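Local coordinates for phosphate ABC transporter, phosphate-binding protein (Clostridium perfringens, PDB 4Q8R) that probably captures phosphate outside the cell membrane with high affinity and hands it to the membrane part of an ABC-type phosphate transporter, at residues I173-V178 with K200-S205; K87-K92 with T108-L113. All blocks are in the same frame, centred on the assembly; numbering follows the deposited sequence.

Contact 1 (I173-V178 with K200-S205); sequences ISFSYV and KSYKVS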
# COMPACT_ATOMS: atom_id res chain seq x y z
N ILE A 173 5.45 1.30 3.65
CA ILE A 173 5.20 0.43 2.53
C ILE A 173 4.27 -0.69 2.91
O ILE A 173 4.23 -1.11 4.06
CB ILE A 173 6.53 -0.15 2.07
CG1 ILE A 173 6.48 -0.68 0.66
CG2 ILE A 173 7.07 -1.25 3.04
CD1 ILE A 173 7.82 -0.98 0.08
N SER A 174 3.50 -1.19 1.96
CA SER A 174 2.65 -2.38 2.17
C SER A 174 3.49 -3.57 2.69
O SER A 174 4.61 -3.80 2.24
CB SER A 174 2.06 -2.78 0.82
OG SER A 174 1.54 -4.10 0.84
N PHE A 175 2.89 -4.35 3.58
CA PHE A 175 3.50 -5.56 4.09
C PHE A 175 3.91 -6.49 2.92
O PHE A 175 4.84 -7.33 3.08
CB PHE A 175 2.49 -6.34 4.90
CG PHE A 175 2.22 -5.84 6.30
CD1 PHE A 175 2.70 -4.61 6.81
CD2 PHE A 175 1.41 -6.65 7.17
CE1 PHE A 175 2.40 -4.24 8.08
CE2 PHE A 175 1.16 -6.29 8.46
CZ PHE A 175 1.63 -5.04 8.92
N SER A 176 3.18 -6.40 1.78
CA SER A 176 3.45 -7.19 0.60
C SER A 176 4.88 -7.06 0.07
O SER A 176 5.41 -7.91 -0.62
CB SER A 176 2.43 -6.88 -0.53
OG SER A 176 2.34 -7.94 -1.37
N TYR A 177 5.51 -5.91 0.38
CA TYR A 177 6.87 -5.63 -0.07
C TYR A 177 7.91 -5.88 1.00
O TYR A 177 9.10 -5.73 0.72
CB TYR A 177 7.01 -4.18 -0.51
CG TYR A 177 6.37 -3.87 -1.86
CD1 TYR A 177 4.98 -3.80 -2.01
CD2 TYR A 177 7.18 -3.67 -2.97
CE1 TYR A 177 4.42 -3.49 -3.26
CE2 TYR A 177 6.63 -3.41 -4.20
CZ TYR A 177 5.26 -3.32 -4.36
OH TYR A 177 4.83 -2.95 -5.62
N VAL A 178 7.51 -6.20 2.21
CA VAL A 178 8.49 -6.35 3.32
C VAL A 178 9.20 -7.70 3.16
O VAL A 178 8.56 -8.69 2.88
CB VAL A 178 7.85 -6.23 4.70
CG1 VAL A 178 8.89 -6.50 5.79
CG2 VAL A 178 7.25 -4.82 4.89
N LYS A 200 -6.54 -6.53 15.00
CA LYS A 200 -6.73 -5.09 15.25
C LYS A 200 -5.71 -4.50 16.19
O LYS A 200 -5.81 -3.29 16.52
CB LYS A 200 -8.17 -4.74 15.63
CG LYS A 200 -9.13 -5.00 14.45
CD LYS A 200 -10.51 -4.37 14.61
CE LYS A 200 -11.22 -4.27 13.26
NZ LYS A 200 -12.69 -4.07 13.40
N SER A 201 -4.71 -5.28 16.61
CA SER A 201 -3.64 -4.72 17.52
C SER A 201 -2.62 -3.86 16.73
O SER A 201 -2.08 -2.91 17.28
CB SER A 201 -2.92 -5.83 18.30
OG SER A 201 -2.27 -6.73 17.42
N TYR A 202 -2.39 -4.18 15.46
CA TYR A 202 -1.53 -3.37 14.59
C TYR A 202 -2.39 -2.35 13.87
O TYR A 202 -3.24 -2.72 13.10
CB TYR A 202 -0.75 -4.26 13.56
CG TYR A 202 0.32 -3.43 12.82
CD1 TYR A 202 1.58 -3.25 13.35
CD2 TYR A 202 0.02 -2.78 11.60
CE1 TYR A 202 2.51 -2.45 12.70
CE2 TYR A 202 0.96 -2.04 10.90
CZ TYR A 202 2.21 -1.87 11.46
OH TYR A 202 3.16 -1.12 10.81
N LYS A 203 -2.12 -1.05 14.09
CA LYS A 203 -3.07 -0.02 13.84
C LYS A 203 -2.98 0.57 12.45
O LYS A 203 -3.89 1.30 12.03
CB LYS A 203 -2.87 1.09 14.91
CG LYS A 203 -3.31 0.74 16.35
CD LYS A 203 -4.75 0.22 16.40
CE LYS A 203 -5.13 -0.22 17.80
NZ LYS A 203 -6.30 -1.14 17.79
N VAL A 204 -1.92 0.29 11.70
CA VAL A 204 -1.75 0.95 10.43
C VAL A 204 -2.11 -0.02 9.30
O VAL A 204 -1.32 -0.91 8.91
CB VAL A 204 -0.33 1.52 10.22
CG1 VAL A 204 -0.38 2.65 9.18
CG2 VAL A 204 0.27 2.09 11.52
N SER A 205 -3.31 0.15 8.76
CA SER A 205 -3.82 -0.76 7.75
C SER A 205 -4.89 -0.10 6.90
O SER A 205 -5.42 0.94 7.28
CB SER A 205 -4.37 -2.02 8.45
OG SER A 205 -5.51 -1.75 9.21
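Phe175 holds CG anti to its carbonyl carbon (chi1 -78°), while Tyr202 swings CG anti to the backbone N (chi1 -171°), and the two rings meet in an offset edge-to-face pair. This pair lies in the interior of a periplasmic-binding-protein fold, joining the turn that follows strand 169-174 to the loop between helix 194-198 and strand 205-213. The phenylalanine supplies the edge: CZ stands over one face of the tyrosine, displaced toward the rim, and comes within 3.7 Å of Tyr202 CE2. Beside it, Phe175 CE1 lies 3.9 Å from the same CE2. The ring planes are inclined at 61°, with centroids 5.4 Å apart, so the Phe175 edge is tilted and shifted over the tyrosine. No hydrogen bond crosses between the segments; the link is aromatic and apolar. Ala192, Pro194 and Val197 also pack on the Phe175 side chain, which sets it against helix 194-198 and the loop leading into it.

At the far end of the other ring, Tyr202 OH hydrogen-bonds to Ile81 O on strand 71-86, which ties the ring to the sheet and limits its swing. On the other side of the contact, the phenylalanine sits in a short 3-10 turn. The backbone bond from Tyr177 N to Ser174 O measures 3.0 Å and helps shape that turn. Ser174 OG is shared between two interactions, a hydrogen bond with Asp79 OD1 and an ST turn, in which it accepts from Ser176 N at 3.0 Å.

Contact 2 (K87-K92 with T108-L113); sequences KNNPVK and TNWKEL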
# COMPACT_ATOMS: atom_id res chain seq x y z
N LYS A 87 18.17 -2.26 7.69
CA LYS A 87 18.42 -3.42 8.47
C LYS A 87 19.39 -3.00 9.60
O LYS A 87 20.27 -2.17 9.40
CB LYS A 87 18.97 -4.51 7.52
CG LYS A 87 19.02 -5.85 8.11
CD LYS A 87 17.64 -6.47 8.23
CE LYS A 87 17.78 -7.99 8.29
NZ LYS A 87 16.42 -8.55 8.50
N ASN A 88 19.21 -3.52 10.80
CA ASN A 88 20.13 -3.22 11.91
C ASN A 88 20.13 -1.80 12.49
O ASN A 88 21.00 -1.44 13.23
CB ASN A 88 21.56 -3.67 11.55
CG ASN A 88 21.62 -5.15 11.19
OD1 ASN A 88 20.92 -5.96 11.80
ND2 ASN A 88 22.42 -5.51 10.19
N ASN A 89 19.13 -1.00 12.15
CA ASN A 89 18.85 0.21 12.93
C ASN A 89 18.46 -0.24 14.35
O ASN A 89 17.57 -1.10 14.51
CB ASN A 89 17.67 0.92 12.30
CG ASN A 89 17.46 2.33 12.88
OD1 ASN A 89 17.56 2.53 14.09
ND2 ASN A 89 17.15 3.29 12.02
N PRO A 90 19.09 0.32 15.40
CA PRO A 90 18.75 -0.06 16.77
C PRO A 90 17.35 0.28 17.20
O PRO A 90 16.87 -0.29 18.18
CB PRO A 90 19.79 0.69 17.61
CG PRO A 90 20.25 1.81 16.74
CD PRO A 90 20.22 1.27 15.35
N VAL A 91 16.70 1.19 16.48
CA VAL A 91 15.29 1.55 16.82
C VAL A 91 14.35 0.52 16.17
O VAL A 91 14.30 0.42 14.97
CB VAL A 91 14.97 2.96 16.33
CG1 VAL A 91 13.53 3.34 16.67
CG2 VAL A 91 15.95 3.94 16.97
N LYS A 92 13.61 -0.19 17.02
CA LYS A 92 12.81 -1.33 16.60
C LYS A 92 11.33 -1.23 16.95
O LYS A 92 10.58 -2.15 16.62
CB LYS A 92 13.45 -2.61 17.17
CG LYS A 92 14.73 -2.91 16.39
CD LYS A 92 15.57 -4.01 16.95
CE LYS A 92 16.96 -3.90 16.35
NZ LYS A 92 17.03 -4.28 14.92
N THR A 108 14.31 14.88 14.44
CA THR A 108 15.15 14.89 13.28
C THR A 108 16.42 14.02 13.35
O THR A 108 17.16 13.95 12.38
CB THR A 108 15.60 16.36 12.99
OG1 THR A 108 16.27 16.86 14.13
CG2 THR A 108 14.39 17.23 12.69
N ASN A 109 16.71 13.45 14.53
CA ASN A 109 17.92 12.67 14.75
C ASN A 109 17.49 11.37 15.43
O ASN A 109 16.64 11.43 16.33
CB ASN A 109 18.91 13.45 15.64
CG ASN A 109 20.26 12.76 15.78
OD1 ASN A 109 20.39 11.68 16.37
ND2 ASN A 109 21.26 13.35 15.20
N TRP A 110 18.06 10.22 15.02
CA TRP A 110 17.65 8.97 15.59
C TRP A 110 17.89 8.87 17.08
O TRP A 110 17.21 8.10 17.77
CB TRP A 110 18.33 7.81 14.86
CG TRP A 110 17.82 7.56 13.46
CD1 TRP A 110 18.37 7.95 12.29
CD2 TRP A 110 16.62 6.81 13.14
NE1 TRP A 110 17.59 7.50 11.25
CE2 TRP A 110 16.49 6.82 11.76
CE3 TRP A 110 15.66 6.16 13.92
CZ2 TRP A 110 15.44 6.15 11.10
CZ3 TRP A 110 14.65 5.51 13.30
CH2 TRP A 110 14.50 5.56 11.91
N LYS A 111 18.80 9.67 17.61
CA LYS A 111 19.02 9.68 19.02
C LYS A 111 17.86 10.17 19.87
O LYS A 111 17.71 9.82 21.03
CB LYS A 111 20.12 10.63 19.30
CG LYS A 111 21.34 10.00 19.42
CD LYS A 111 21.50 9.70 20.84
CE LYS A 111 22.95 9.55 21.00
NZ LYS A 111 23.29 9.22 22.39
N GLU A 112 17.00 10.98 19.24
CA GLU A 112 15.82 11.46 19.85
C GLU A 112 14.78 10.36 20.01
O GLU A 112 13.75 10.59 20.62
CB GLU A 112 15.22 12.61 19.05
CG GLU A 112 16.04 13.88 19.02
CD GLU A 112 15.46 14.95 18.06
OE1 GLU A 112 14.74 15.87 18.56
OE2 GLU A 112 15.69 14.84 16.86
N LEU A 113 15.09 9.16 19.48
CA LEU A 113 14.26 8.00 19.61
C LEU A 113 15.01 6.88 20.30
O LEU A 113 14.54 5.76 20.36
CB LEU A 113 13.83 7.51 18.21
CG LEU A 113 13.06 8.51 17.36
CD1 LEU A 113 13.08 8.11 15.94
CD2 LEU A 113 11.64 8.66 17.86
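One face of the Trp110 indole carries the amide nitrogen of Asn89, and Val91 CG2 approaches the same ring system obliquely. Each segment contains an Asx turn, and the contact joins the loop between strands 71-86 and 93-94 to the one between helix 96-103 and strand 121-125. With CG anti to the backbone N (chi1 -169°), Asn89 carries its amide to the indole: ND2 sits 3.3 Å above the plane, over the six-membered ring, and lies 3.5 Å from Trp110 CZ2. The amide is turned 69° from the indole, so it stands steeply over the ring instead of stacking flat.

Its other end fixes this pose: Asn89 OD1 accepts from Val91 N at 2.9 Å, with an N-H...O angle of 165°. The same turn brings the valine to the tryptophan, with Val91 CG2 3.8 Å from Trp110 CE3; this methyl also reaches Leu113 CB at 4.3 Å. Trp110 NE1 is hydrogen-bonded to Asn168 O, which helps to fix the indole's rotation. In 108-113, the second Asx turn and a carboxylate shape the 3-10 turn. Glu112 OE2 accepts from Thr108 N at 2.8 Å and Asn109 N, while Asn109 OD1 takes Lys111 N in its carbonyl plane, on a lone pair.

Contact 2 closes along the chain before contact 1 opens, so the two follow in series rather than enclosing one another. Their centres are about 20 Å apart and their nearest atoms about 8 Å apart, without touching. Contact 1 lies nearer the middle of the molecule, its centre about 8 Å from that of the chain; contact 2 is centred about 24 Å from the chain centre, yet its touching side chains are largely buried. Strand 71-86 connects them: it runs directly into 87-92 and pairs with strand 169-174, which leads into the turn of 173-178. The side chains of Phe175 and Asn89 are each about 9 Å from a bound zinc ion, so neither binds the metal directly.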